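Local coordinates for protein agmatinase (Deinococcus radiodurans, PDB 1WOH) that probably hydrolyses agmatine to putrescine and urea, using two manganese ions per subunit, as a member of the arginase (ureohydrolase) family, at residues L146-T151 and P162-C167; P135-V140 and P171-I176; L95-I100 and V123-L128; G180-R185 and S243-G248; V224-D229 and N265-L270. All blocks are in the same frame, centred on the assembly; numbering follows the deposited sequence.

Interaction 1 of 5, residues L146-T151 and P162-C167; sequences LDFTDT and PFRRAC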
# COMPACT_ATOMS: atom_id res chain seq x y z
N LEU A 146 -20.79 7.27 -21.20
CA LEU A 146 -21.04 7.42 -22.63
C LEU A 146 -19.84 8.00 -23.39
O LEU A 146 -19.54 7.56 -24.50
CB LEU A 146 -22.28 8.28 -22.87
CG LEU A 146 -22.73 8.39 -24.33
CD1 LEU A 146 -23.14 7.02 -24.86
CD2 LEU A 146 -23.90 9.36 -24.42
N ASP A 147 -19.17 8.98 -22.80
CA ASP A 147 -18.01 9.62 -23.41
C ASP A 147 -18.26 10.16 -24.83
O ASP A 147 -17.45 9.97 -25.75
CB ASP A 147 -16.81 8.65 -23.41
CG ASP A 147 -16.35 8.32 -21.99
OD1 ASP A 147 -16.60 9.12 -21.07
OD2 ASP A 147 -15.71 7.26 -21.79
N PHE A 148 -19.39 10.85 -24.97
CA PHE A 148 -19.79 11.46 -26.24
C PHE A 148 -20.05 12.95 -25.98
O PHE A 148 -20.84 13.59 -26.68
CB PHE A 148 -21.08 10.80 -26.75
CG PHE A 148 -21.34 11.05 -28.21
CD1 PHE A 148 -20.48 10.55 -29.18
CD2 PHE A 148 -22.47 11.77 -28.62
CE1 PHE A 148 -20.71 10.77 -30.54
CE2 PHE A 148 -22.71 12.00 -29.98
CZ PHE A 148 -21.83 11.49 -30.93
N THR A 149 -19.37 13.50 -24.99
CA THR A 149 -19.54 14.91 -24.63
C THR A 149 -18.78 15.85 -25.58
O THR A 149 -17.70 15.53 -26.05
CB THR A 149 -19.07 15.14 -23.18
OG1 THR A 149 -20.02 14.53 -22.29
CG2 THR A 149 -18.96 16.63 -22.85
N ASP A 150 -19.38 17.00 -25.89
CA ASP A 150 -18.73 17.97 -26.77
C ASP A 150 -17.60 18.66 -26.00
O ASP A 150 -16.42 18.48 -26.32
CB ASP A 150 -19.75 19.00 -27.28
CG ASP A 150 -19.12 20.02 -28.22
OD1 ASP A 150 -17.92 19.89 -28.52
OD2 ASP A 150 -19.84 20.95 -28.65
N THR A 151 -17.96 19.46 -25.00
CA THR A 151 -16.97 20.15 -24.17
C THR A 151 -17.20 19.87 -22.69
O THR A 151 -18.33 19.77 -22.22
CB THR A 151 -17.03 21.69 -24.38
OG1 THR A 151 -16.59 22.01 -25.71
CG2 THR A 151 -16.13 22.39 -23.39
N PRO A 162 -13.91 11.50 -26.40
CA PRO A 162 -13.34 10.79 -27.55
C PRO A 162 -14.24 10.37 -28.71
O PRO A 162 -13.86 10.53 -29.87
CB PRO A 162 -12.61 9.62 -26.91
CG PRO A 162 -13.44 9.33 -25.71
CD PRO A 162 -13.72 10.71 -25.16
N PHE A 163 -15.41 9.83 -28.41
CA PHE A 163 -16.29 9.39 -29.49
C PHE A 163 -17.00 10.53 -30.20
O PHE A 163 -17.42 10.38 -31.35
CB PHE A 163 -17.28 8.36 -28.96
CG PHE A 163 -16.61 7.10 -28.49
CD1 PHE A 163 -16.56 6.79 -27.14
CD2 PHE A 163 -15.96 6.27 -29.40
CE1 PHE A 163 -15.87 5.65 -26.69
CE2 PHE A 163 -15.27 5.14 -28.96
CZ PHE A 163 -15.22 4.83 -27.61
N ARG A 164 -17.11 11.67 -29.53
CA ARG A 164 -17.73 12.84 -30.14
C ARG A 164 -16.72 13.40 -31.14
O ARG A 164 -17.07 13.75 -32.27
CB ARG A 164 -18.06 13.88 -29.05
CG ARG A 164 -18.95 15.03 -29.52
CD ARG A 164 -20.32 14.53 -29.98
NE ARG A 164 -21.23 15.63 -30.27
CZ ARG A 164 -22.01 16.23 -29.38
NH1 ARG A 164 -22.02 15.83 -28.11
NH2 ARG A 164 -22.77 17.25 -29.75
N ARG A 165 -15.46 13.48 -30.72
CA ARG A 165 -14.39 13.97 -31.58
C ARG A 165 -14.20 13.01 -32.74
O ARG A 165 -13.99 13.42 -33.88
CB ARG A 165 -13.07 14.08 -30.80
CG ARG A 165 -13.06 15.14 -29.69
CD ARG A 165 -13.09 16.55 -30.28
NE ARG A 165 -14.44 17.01 -30.58
CZ ARG A 165 -15.32 17.37 -29.66
NH1 ARG A 165 -14.99 17.34 -28.37
NH2 ARG A 165 -16.54 17.77 -30.01
N ALA A 166 -14.27 11.71 -32.45
CA ALA A 166 -14.11 10.69 -33.48
C ALA A 166 -15.16 10.83 -34.58
O ALA A 166 -14.83 10.85 -35.77
CB ALA A 166 -14.18 9.29 -32.84
N CYS A 167 -16.42 10.93 -34.19
CA CYS A 167 -17.50 11.04 -35.16
C CYS A 167 -17.40 12.28 -36.03
O CYS A 167 -17.64 12.21 -37.24
CB CYS A 167 -18.86 10.99 -34.46
SG CYS A 167 -19.31 9.31 -33.94
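The loop that carries Asp-147, a ligand of the first manganese ion, is tied here to the first turns of helix 162-169. Its hub is Phe-148, crossed at about a right angle by Arg-164. The CD of Arg-164 sits over the centre of the Phe-148 ring, 3.5 Å from the centroid and 14° off the normal, a CH-pi contact. At the ring's edge lie Phe-163 CB and Cys-167 SG, the latter 4.0 Å from Phe-148 CE1. A bend at chi2 (62°) turns the Arg-164 chain across this face and returns NH1 to Phe-148 O at 2.9 Å, in both the carbonyl and guanidinium planes. Arg-165, bent twice along its chain, grips Asp-150 end-on: NH1 reaches Asp-150 O at 2.7 Å on a lone pair, whereas NH2 meets Asp-150 OD1 at 2.9 Å from above the carboxylate plane. A weak bond, Phe-163 N to Asp-147 O at 3.4 Å, adds to these. Arg-164 NH1 also forms a salt bridge with Glu-189 and Arg-165 NE one with Glu-168, while Lys-156 shares Asp-150 OD1. Two loop carbonyls are thus held by charged donors, an arrangement likely to limit movement of the chain beside the metal ligand.

Interaction 2 of 5, residues P135-V140 and P171-I176; sequences PDLHVV and PNLVHI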
# COMPACT_ATOMS: atom_id res chain seq x y z
N PRO A 135 -15.07 1.33 -44.35
CA PRO A 135 -16.46 1.63 -44.68
C PRO A 135 -17.46 1.28 -43.57
O PRO A 135 -17.39 0.21 -42.98
CB PRO A 135 -16.70 0.82 -45.95
CG PRO A 135 -15.80 -0.35 -45.77
CD PRO A 135 -14.54 0.28 -45.23
N ASP A 136 -18.38 2.21 -43.31
CA ASP A 136 -19.42 2.03 -42.30
C ASP A 136 -18.85 1.48 -41.01
O ASP A 136 -19.36 0.50 -40.46
CB ASP A 136 -20.51 1.10 -42.83
CG ASP A 136 -21.24 1.69 -44.03
OD1 ASP A 136 -21.83 2.78 -43.89
OD2 ASP A 136 -21.22 1.06 -45.11
N LEU A 137 -17.80 2.11 -40.52
CA LEU A 137 -17.16 1.68 -39.28
C LEU A 137 -18.13 1.74 -38.11
O LEU A 137 -18.82 2.75 -37.89
CB LEU A 137 -15.94 2.56 -38.99
CG LEU A 137 -15.24 2.32 -37.65
CD1 LEU A 137 -14.65 0.93 -37.64
CD2 LEU A 137 -14.14 3.38 -37.44
N HIS A 138 -18.19 0.64 -37.35
CA HIS A 138 -19.03 0.53 -36.18
C HIS A 138 -18.13 0.37 -34.97
O HIS A 138 -17.07 -0.24 -35.06
CB HIS A 138 -19.93 -0.71 -36.25
CG HIS A 138 -21.09 -0.58 -37.17
ND1 HIS A 138 -22.39 -0.78 -36.76
CD2 HIS A 138 -21.16 -0.28 -38.49
CE1 HIS A 138 -23.21 -0.61 -37.79
NE2 HIS A 138 -22.49 -0.31 -38.85
N VAL A 139 -18.53 0.95 -33.84
CA VAL A 139 -17.75 0.80 -32.62
C VAL A 139 -18.61 0.12 -31.57
O VAL A 139 -19.76 0.50 -31.37
CB VAL A 139 -17.27 2.15 -32.03
CG1 VAL A 139 -16.66 1.92 -30.62
CG2 VAL A 139 -16.23 2.78 -32.93
N VAL A 140 -18.05 -0.91 -30.94
CA VAL A 140 -18.74 -1.61 -29.86
C VAL A 140 -17.94 -1.15 -28.65
O VAL A 140 -16.76 -1.47 -28.51
CB VAL A 140 -18.67 -3.15 -30.01
CG1 VAL A 140 -19.15 -3.81 -28.72
CG2 VAL A 140 -19.56 -3.59 -31.17
N PRO A 171 -16.47 10.72 -41.01
CA PRO A 171 -17.83 10.51 -41.50
C PRO A 171 -18.17 9.03 -41.69
O PRO A 171 -19.35 8.66 -41.72
CB PRO A 171 -17.86 11.31 -42.80
CG PRO A 171 -16.43 11.23 -43.27
CD PRO A 171 -15.65 11.45 -41.99
N ASN A 172 -17.15 8.19 -41.81
CA ASN A 172 -17.35 6.75 -42.00
C ASN A 172 -17.73 6.03 -40.70
O ASN A 172 -18.22 4.90 -40.74
CB ASN A 172 -16.11 6.11 -42.62
CG ASN A 172 -14.87 6.27 -41.76
OD1 ASN A 172 -14.52 7.39 -41.36
ND2 ASN A 172 -14.18 5.17 -41.48
N LEU A 173 -17.51 6.68 -39.56
CA LEU A 173 -17.86 6.09 -38.26
C LEU A 173 -19.36 6.32 -38.15
O LEU A 173 -19.81 7.35 -37.63
CB LEU A 173 -17.12 6.80 -37.12
CG LEU A 173 -16.91 6.01 -35.83
CD1 LEU A 173 -16.21 6.90 -34.81
CD2 LEU A 173 -18.24 5.52 -35.28
N VAL A 174 -20.13 5.35 -38.63
CA VAL A 174 -21.58 5.49 -38.67
C VAL A 174 -22.42 5.03 -37.50
O VAL A 174 -23.59 5.40 -37.40
CB VAL A 174 -22.14 4.79 -39.93
CG1 VAL A 174 -21.54 5.40 -41.18
CG2 VAL A 174 -21.85 3.30 -39.87
N HIS A 175 -21.85 4.25 -36.59
CA HIS A 175 -22.65 3.77 -35.49
C HIS A 175 -21.83 3.31 -34.30
O HIS A 175 -20.75 2.75 -34.46
CB HIS A 175 -23.55 2.63 -35.97
CG HIS A 175 -24.53 2.14 -34.95
ND1 HIS A 175 -24.26 1.09 -34.09
CD2 HIS A 175 -25.76 2.59 -34.61
CE1 HIS A 175 -25.28 0.92 -33.28
NE2 HIS A 175 -26.21 1.82 -33.57
N ILE A 176 -22.36 3.56 -33.11
CA ILE A 176 -21.72 3.13 -31.88
C ILE A 176 -22.75 2.41 -31.02
O ILE A 176 -23.90 2.84 -30.91
CB ILE A 176 -21.17 4.31 -31.04
CG1 ILE A 176 -20.12 5.08 -31.85
CG2 ILE A 176 -20.51 3.78 -29.75
CD1 ILE A 176 -19.49 6.25 -31.06
O HOH W 1 -22.07 -0.89 -33.37
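Val-139 N donates to His-175 O at 2.9 Å with an N-H...O angle of 158°, the N-H arriving in the plane of the His-175 carbonyl. Two weaker backbone bonds precede it: Leu-137 N to Asn-172 O at 2.8 Å, and Val-174 N to Leu-137 O at 3.0 Å, both bent. A water joins the histidines, lying 3.0 Å from His-175 ND1 in the plane of that ring, with weak, long bonds to His-138 ND1 and Val-139 O. His-175 NE2 bonds to Thr-200. These strands, 137-142 and 173-181, are parallel neighbours in a beta-alpha-beta crossover through helix 162-169. Leu-137 pairs with Leu-173 but His-138 with His-175, a beta bulge with Val-174 as the extra residue, itself the last residue of the inverse gamma turn centred on Leu-173. His-175 CG is anti to its backbone N (chi1 -174°), which leads the ring away and leaves CB over the His-138 ring, 3.9 Å from its centroid; the ring planes are inclined at 43°. Val-174 CG2 approaches the His-138 ring obliquely. On the face turned to helix 162-169, Leu-137 CD2 meets Leu-173 CG, Val-139 CG2 meets Leu-173 CD2, and Ile-176 CG1 rests on Val-139 CB at 4.1 Å.

Interaction 3 of 5, residues L95-I100 and V123-L128; sequences LAHDRI and VSYPLL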
# COMPACT_ATOMS: atom_id res chain seq x y z
N LEU A 95 -0.42 17.65 -30.54
CA LEU A 95 0.76 16.98 -31.09
C LEU A 95 0.70 15.51 -30.71
O LEU A 95 0.99 14.62 -31.52
CB LEU A 95 2.05 17.61 -30.54
CG LEU A 95 3.36 16.88 -30.89
CD1 LEU A 95 3.52 16.77 -32.40
CD2 LEU A 95 4.53 17.62 -30.27
N ALA A 96 0.32 15.24 -29.46
CA ALA A 96 0.22 13.87 -28.99
C ALA A 96 -0.77 13.12 -29.89
O ALA A 96 -0.50 12.01 -30.34
CB ALA A 96 -0.25 13.84 -27.53
N HIS A 97 -1.92 13.75 -30.15
CA HIS A 97 -2.94 13.15 -31.00
C HIS A 97 -2.39 12.79 -32.38
O HIS A 97 -2.64 11.70 -32.90
CB HIS A 97 -4.13 14.11 -31.18
CG HIS A 97 -4.88 14.38 -29.92
ND1 HIS A 97 -5.81 15.40 -29.82
CD2 HIS A 97 -4.86 13.77 -28.71
CE1 HIS A 97 -6.32 15.40 -28.60
NE2 HIS A 97 -5.77 14.42 -27.91
N ASP A 98 -1.66 13.71 -32.99
CA ASP A 98 -1.11 13.45 -34.31
C ASP A 98 -0.14 12.28 -34.30
O ASP A 98 -0.14 11.47 -35.21
CB ASP A 98 -0.44 14.71 -34.87
CG ASP A 98 -1.43 15.84 -35.13
OD1 ASP A 98 -2.65 15.55 -35.24
OD2 ASP A 98 -1.00 17.00 -35.23
N ARG A 99 0.67 12.19 -33.25
CA ARG A 99 1.62 11.09 -33.17
C ARG A 99 0.93 9.75 -32.97
O ARG A 99 1.36 8.73 -33.51
CB ARG A 99 2.63 11.34 -32.05
CG ARG A 99 3.61 12.43 -32.40
CD ARG A 99 4.81 12.41 -31.49
NE ARG A 99 5.67 13.57 -31.72
CZ ARG A 99 6.55 14.01 -30.83
NH1 ARG A 99 6.66 13.40 -29.66
NH2 ARG A 99 7.29 15.08 -31.10
N ILE A 100 -0.16 9.75 -32.20
CA ILE A 100 -0.92 8.54 -31.94
C ILE A 100 -1.57 8.03 -33.23
O ILE A 100 -1.53 6.84 -33.54
CB ILE A 100 -2.02 8.79 -30.87
CG1 ILE A 100 -1.35 9.11 -29.53
CG2 ILE A 100 -2.93 7.58 -30.74
CD1 ILE A 100 -2.29 9.68 -28.48
N VAL A 123 -7.58 8.70 -25.71
CA VAL A 123 -6.73 8.16 -26.77
C VAL A 123 -7.54 7.47 -27.89
O VAL A 123 -7.03 7.31 -29.00
CB VAL A 123 -5.68 7.16 -26.22
CG1 VAL A 123 -4.82 7.84 -25.15
CG2 VAL A 123 -6.36 5.92 -25.67
N SER A 124 -8.78 7.09 -27.60
CA SER A 124 -9.61 6.43 -28.61
C SER A 124 -9.86 7.33 -29.81
O SER A 124 -10.04 6.85 -30.92
CB SER A 124 -10.96 6.01 -28.01
OG SER A 124 -10.80 5.05 -26.99
N TYR A 125 -9.87 8.64 -29.59
CA TYR A 125 -10.10 9.57 -30.69
C TYR A 125 -8.98 9.50 -31.73
O TYR A 125 -9.23 9.16 -32.89
CB TYR A 125 -10.28 11.00 -30.16
CG TYR A 125 -10.12 12.08 -31.21
CD1 TYR A 125 -10.72 11.96 -32.46
CD2 TYR A 125 -9.36 13.23 -30.95
CE1 TYR A 125 -10.57 12.95 -33.44
CE2 TYR A 125 -9.21 14.23 -31.92
CZ TYR A 125 -9.81 14.08 -33.16
OH TYR A 125 -9.65 15.05 -34.13
N PRO A 126 -7.72 9.79 -31.34
CA PRO A 126 -6.65 9.72 -32.34
C PRO A 126 -6.43 8.32 -32.91
O PRO A 126 -6.00 8.17 -34.05
CB PRO A 126 -5.43 10.28 -31.59
CG PRO A 126 -5.74 10.01 -30.15
CD PRO A 126 -7.21 10.32 -30.06
N LEU A 127 -6.72 7.30 -32.11
CA LEU A 127 -6.59 5.92 -32.56
C LEU A 127 -7.58 5.70 -33.70
O LEU A 127 -7.23 5.19 -34.77
CB LEU A 127 -6.93 4.96 -31.41
CG LEU A 127 -5.87 4.11 -30.72
CD1 LEU A 127 -4.48 4.65 -30.93
CD2 LEU A 127 -6.22 4.01 -29.23
N LEU A 128 -8.83 6.09 -33.48
CA LEU A 128 -9.87 5.91 -34.49
C LEU A 128 -9.60 6.67 -35.78
O LEU A 128 -10.00 6.21 -36.85
CB LEU A 128 -11.24 6.31 -33.92
CG LEU A 128 -11.86 5.22 -33.03
CD1 LEU A 128 -13.06 5.77 -32.27
CD2 LEU A 128 -12.26 4.03 -33.91
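Ile-100 and Pro-126 form the centre of this buried apolar contact. The branch methyl CG2 of Ile-100 and its chain end CD1 both reach Pro-126 CG, each at 3.8 Å, so two arms of the isoleucine close on one corner of the pyrrolidine ring. That methyl also presses on Leu-127 CD1 at 3.3 Å, closer than usual van der Waals contact, and the chi1 of Leu-127 lies away from a staggered position; the packing is locally tight. On the preceding turn, His-97 O lies 3.4 Å from Pro-126 CB. The ring of Tyr-125 presents its edge to the face of His-97 in a T-shaped pair, centroids 5.7 Å apart and planes at 79°. With CG of Tyr-125 opposite its backbone N (chi1 163°), the ring extends toward the histidine. Helices 93-108 and 124-128 thus pack in the alpha/beta fold of the arginase family, their local axes 8.3 Å apart at closest approach and crossing at -42°. Behind this first shell, Trp-157 makes a second edge-to-face pair with His-97, while Thr-101 OG1 bonds to both His-97 O and Pro-126 O, bridging the two helices. Val-36 of strand 31-36 backs Ile-100, and Arg-165 and Ala-169 of helix 162-169 lie against Tyr-125.

Interaction 4 of 5, residues G180-R185 and S243-G248; sequences GLRGLR and SPEPDG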
# COMPACT_ATOMS: atom_id res chain seq x y z
N GLY A 180 -23.11 -1.07 -20.81
CA GLY A 180 -22.61 -1.01 -19.45
C GLY A 180 -22.84 0.31 -18.74
O GLY A 180 -22.48 0.45 -17.57
N LEU A 181 -23.47 1.26 -19.42
CA LEU A 181 -23.72 2.58 -18.84
C LEU A 181 -24.48 2.55 -17.52
O LEU A 181 -25.47 1.82 -17.37
CB LEU A 181 -24.48 3.46 -19.84
CG LEU A 181 -23.84 3.73 -21.21
CD1 LEU A 181 -24.73 4.67 -22.01
CD2 LEU A 181 -22.46 4.35 -21.02
N ARG A 182 -24.02 3.38 -16.59
CA ARG A 182 -24.63 3.48 -15.27
C ARG A 182 -24.04 4.68 -14.54
O ARG A 182 -23.01 5.22 -14.96
CB ARG A 182 -24.36 2.20 -14.47
CG ARG A 182 -22.88 1.90 -14.28
CD ARG A 182 -22.68 0.48 -13.76
NE ARG A 182 -21.30 0.21 -13.38
CZ ARG A 182 -20.34 -0.20 -14.20
NH1 ARG A 182 -20.60 -0.41 -15.49
NH2 ARG A 182 -19.13 -0.42 -13.73
N GLY A 183 -24.68 5.10 -13.46
CA GLY A 183 -24.18 6.24 -12.71
C GLY A 183 -25.26 7.28 -12.48
O GLY A 183 -26.26 7.31 -13.20
N LEU A 184 -25.06 8.15 -11.49
CA LEU A 184 -26.06 9.17 -11.20
C LEU A 184 -26.05 10.31 -12.19
O LEU A 184 -27.07 10.98 -12.39
CB LEU A 184 -25.83 9.75 -9.80
CG LEU A 184 -25.92 8.79 -8.61
CD1 LEU A 184 -25.70 9.57 -7.33
CD2 LEU A 184 -27.28 8.09 -8.59
N ARG A 185 -24.92 10.56 -12.83
CA ARG A 185 -24.85 11.68 -13.76
C ARG A 185 -24.50 11.35 -15.20
O ARG A 185 -23.58 10.59 -15.50
CB ARG A 185 -23.85 12.72 -13.24
CG ARG A 185 -24.03 14.09 -13.85
CD ARG A 185 -22.81 14.96 -13.63
NE ARG A 185 -22.33 14.90 -12.25
CZ ARG A 185 -22.99 15.36 -11.19
NH1 ARG A 185 -24.18 15.93 -11.34
NH2 ARG A 185 -22.47 15.24 -9.98
N SER A 243 -12.42 6.47 -12.33
CA SER A 243 -13.78 6.78 -11.89
C SER A 243 -14.72 5.59 -11.91
O SER A 243 -15.54 5.45 -12.80
CB SER A 243 -14.35 7.89 -12.76
OG SER A 243 -13.55 9.06 -12.65
N PRO A 244 -14.62 4.73 -10.90
CA PRO A 244 -15.45 3.53 -10.77
C PRO A 244 -16.93 3.82 -10.50
O PRO A 244 -17.28 4.82 -9.86
CB PRO A 244 -14.79 2.77 -9.63
CG PRO A 244 -14.24 3.88 -8.76
CD PRO A 244 -13.64 4.82 -9.79
N GLU A 245 -17.79 2.93 -10.99
CA GLU A 245 -19.23 3.04 -10.80
C GLU A 245 -19.69 1.65 -10.35
O GLU A 245 -19.35 0.65 -10.99
CB GLU A 245 -19.88 3.42 -12.14
CG GLU A 245 -21.08 4.33 -12.04
CD GLU A 245 -20.78 5.61 -11.28
OE1 GLU A 245 -20.06 6.50 -11.79
OE2 GLU A 245 -21.28 5.73 -10.15
N PRO A 246 -20.45 1.55 -9.25
CA PRO A 246 -20.91 0.25 -8.75
C PRO A 246 -21.83 -0.51 -9.71
O PRO A 246 -22.39 0.07 -10.64
CB PRO A 246 -21.63 0.60 -7.46
CG PRO A 246 -22.23 1.95 -7.78
CD PRO A 246 -21.08 2.65 -8.49
N ASP A 247 -21.96 -1.81 -9.46
CA ASP A 247 -22.82 -2.69 -10.24
C ASP A 247 -22.52 -2.70 -11.73
O ASP A 247 -23.34 -2.26 -12.54
CB ASP A 247 -24.28 -2.31 -10.01
CG ASP A 247 -24.62 -2.22 -8.53
OD1 ASP A 247 -24.49 -3.25 -7.83
OD2 ASP A 247 -25.01 -1.12 -8.08
N GLY A 248 -21.35 -3.20 -12.09
CA GLY A 248 -20.96 -3.25 -13.49
C GLY A 248 -20.90 -4.67 -14.03
O GLY A 248 -21.43 -5.61 -13.42
O HOH W 2 -22.59 7.88 -10.05
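Glu-245 O accepts two hydrogen bonds from Arg-182, which takes it side-on with NH2 at 2.9 Å and NE at 3.1 Å, the oxygen nearly in the guanidinium plane. Both nitrogens arrive from the same face of the carbonyl plane: NE stands well above it, 69° out, while NH2 is tilted only 26°. NE makes a further weak bond to Pro-246 O at 3.0 Å. NH1 reaches back to Gly-180 O at 2.9 Å and also bonds to Gly-232 O. The chain is extended from CG to NE, carrying the guanidinium into this ring of carbonyls. Replacing Arg-182 with a leucine would remove every one of these N-H donors and is likely to leave Glu-245 O without its paired grip and segment 243-248 less firmly held. The Glu-245 side chain slides past Arg-182 in the opposite direction, its CG 3.7 Å from Gly-183 CA. Its carboxylate forms a salt bridge with Arg-291 of a neighbouring subunit, and a water links OE2 to Leu-184 N. An arginine gathering main-chain oxygens in this way joins two loops at the carboxyl ends of parallel strands, the side of the alpha/beta fold where the manganese ligands lie.

Interaction 5 of 5, residues V224-D229 and N265-L270; sequences VYFSVD and NTVVGL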
# COMPACT_ATOMS: atom_id res chain seq x y z
N VAL A 224 -16.14 -3.83 -37.25
CA VAL A 224 -16.20 -3.38 -35.86
C VAL A 224 -14.88 -3.11 -35.17
O VAL A 224 -13.91 -3.87 -35.30
CB VAL A 224 -17.00 -4.42 -35.02
CG1 VAL A 224 -16.92 -4.07 -33.53
CG2 VAL A 224 -18.45 -4.45 -35.49
N TYR A 225 -14.85 -2.00 -34.43
CA TYR A 225 -13.70 -1.61 -33.63
C TYR A 225 -14.21 -1.78 -32.21
O TYR A 225 -15.29 -1.29 -31.87
CB TYR A 225 -13.36 -0.14 -33.89
CG TYR A 225 -12.25 0.42 -33.02
CD1 TYR A 225 -10.95 0.53 -33.50
CD2 TYR A 225 -12.52 0.89 -31.73
CE1 TYR A 225 -9.94 1.10 -32.73
CE2 TYR A 225 -11.52 1.46 -30.95
CZ TYR A 225 -10.24 1.56 -31.45
OH TYR A 225 -9.26 2.15 -30.68
N PHE A 226 -13.45 -2.49 -31.38
CA PHE A 226 -13.83 -2.72 -29.98
C PHE A 226 -13.11 -1.70 -29.09
O PHE A 226 -11.89 -1.57 -29.18
CB PHE A 226 -13.37 -4.11 -29.51
CG PHE A 226 -14.21 -5.25 -30.03
CD1 PHE A 226 -13.59 -6.39 -30.51
CD2 PHE A 226 -15.59 -5.21 -29.97
CE1 PHE A 226 -14.34 -7.49 -30.93
CE2 PHE A 226 -16.35 -6.30 -30.38
CZ PHE A 226 -15.73 -7.45 -30.87
N SER A 227 -13.86 -0.99 -28.26
CA SER A 227 -13.24 -0.07 -27.32
C SER A 227 -13.65 -0.56 -25.94
O SER A 227 -14.83 -0.53 -25.60
CB SER A 227 -13.71 1.37 -27.51
OG SER A 227 -13.10 2.20 -26.52
N VAL A 228 -12.68 -1.02 -25.16
CA VAL A 228 -12.98 -1.52 -23.83
C VAL A 228 -12.44 -0.61 -22.75
O VAL A 228 -11.23 -0.51 -22.56
CB VAL A 228 -12.39 -2.93 -23.61
CG1 VAL A 228 -12.73 -3.42 -22.19
CG2 VAL A 228 -12.95 -3.90 -24.65
N ASP A 229 -13.34 0.08 -22.07
CA ASP A 229 -12.96 0.94 -20.95
C ASP A 229 -13.13 0.00 -19.75
O ASP A 229 -14.22 -0.53 -19.52
CB ASP A 229 -13.94 2.12 -20.83
CG ASP A 229 -13.60 3.05 -19.68
OD1 ASP A 229 -13.01 2.58 -18.68
OD2 ASP A 229 -13.94 4.24 -19.76
N ASN A 265 -18.94 -10.43 -36.84
CA ASN A 265 -18.46 -9.21 -37.50
C ASN A 265 -17.00 -9.30 -37.89
O ASN A 265 -16.30 -10.22 -37.51
CB ASN A 265 -18.64 -8.01 -36.56
CG ASN A 265 -20.09 -7.72 -36.24
OD1 ASN A 265 -20.80 -7.07 -37.02
ND2 ASN A 265 -20.55 -8.20 -35.09
N THR A 266 -16.56 -8.31 -38.66
CA THR A 266 -15.17 -8.24 -39.08
C THR A 266 -14.52 -7.26 -38.10
O THR A 266 -14.76 -6.06 -38.18
CB THR A 266 -15.03 -7.68 -40.51
OG1 THR A 266 -15.70 -8.55 -41.43
CG2 THR A 266 -13.57 -7.57 -40.90
N VAL A 267 -13.72 -7.79 -37.18
CA VAL A 267 -13.05 -6.97 -36.17
C VAL A 267 -11.79 -6.32 -36.75
O VAL A 267 -10.87 -7.01 -37.17
CB VAL A 267 -12.67 -7.84 -34.94
CG1 VAL A 267 -12.01 -6.98 -33.87
CG2 VAL A 267 -13.91 -8.51 -34.39
N VAL A 268 -11.77 -4.98 -36.74
CA VAL A 268 -10.65 -4.22 -37.30
C VAL A 268 -9.64 -3.70 -36.29
O VAL A 268 -8.56 -3.23 -36.66
CB VAL A 268 -11.19 -3.02 -38.13
CG1 VAL A 268 -12.16 -3.52 -39.19
CG2 VAL A 268 -11.89 -2.03 -37.21
N GLY A 269 -9.98 -3.79 -35.01
CA GLY A 269 -9.07 -3.33 -33.98
C GLY A 269 -9.72 -3.33 -32.61
O GLY A 269 -10.93 -3.53 -32.48
N LEU A 270 -8.91 -3.10 -31.59
CA LEU A 270 -9.41 -3.06 -30.22
C LEU A 270 -8.52 -2.19 -29.34
O LEU A 270 -7.30 -2.20 -29.49
CB LEU A 270 -9.44 -4.48 -29.64
CG LEU A 270 -9.70 -4.63 -28.13
CD1 LEU A 270 -10.33 -5.99 -27.84
CD2 LEU A 270 -8.39 -4.46 -27.36
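The Phe-226 ring is approached obliquely by Val-267, whose CG2 lies 3.6 Å from CE1 and whose CG1 is 3.8 Å from both CD1 and CE1; the two side chains cross at about a right angle. With CG opposite the carbonyl carbon (chi1 -75°), the ring lies toward Val-267, while Phe-226 CB meets Leu-270 CD1 at 3.9 Å. Exchanging Phe-226 for an alanine would probably open a gap beside both Val-267 methyls. The Tyr-225 ring points to the other sheet face, where Gly-269 and Leu-270 N lie obliquely to it. The strands are parallel, joined by Val-224 N to Thr-266 O at 2.8 Å, Val-268 N to Val-224 O at 2.8 Å, and Phe-226 N to Gly-269 O at 2.9 Å, the last nearly straight at 175°. Tyr-225 OH bonds to Asp-271. The pair belongs to the crossover through helix 251-264, within the central sheet: strand 137-142 flanks strand 223-229, helix 284-302 packs on Val-267 and Leu-270, and helix 124-128 packs on Tyr-225.

How the interactions relate
Interactions 2 and 5 are consecutive pieces of one parallel sheet, their centres 11 Å apart: His-138 O and Tyr-225 N, 2.9 Å apart, join them by a probable hydrogen bond. Interaction 1 is nested in the chain between the segments of interaction 2, and Phe-163 CB packs on Ile-176 CD1 at 3.7 Å. Interaction 3 adds helix 124-128 to the same layer, Tyr-125 CE1 touching Arg-165 O at 3.5 Å. The manganese site links interactions 1 and 5, with Asp-147 OD2 4.0 Å from Asp-229 OD2; no metal is bound to this chain. Interaction 4 continues strand 173-181 toward that site, where Glu-245 lies about 4 Å from His-145, side chain to side chain.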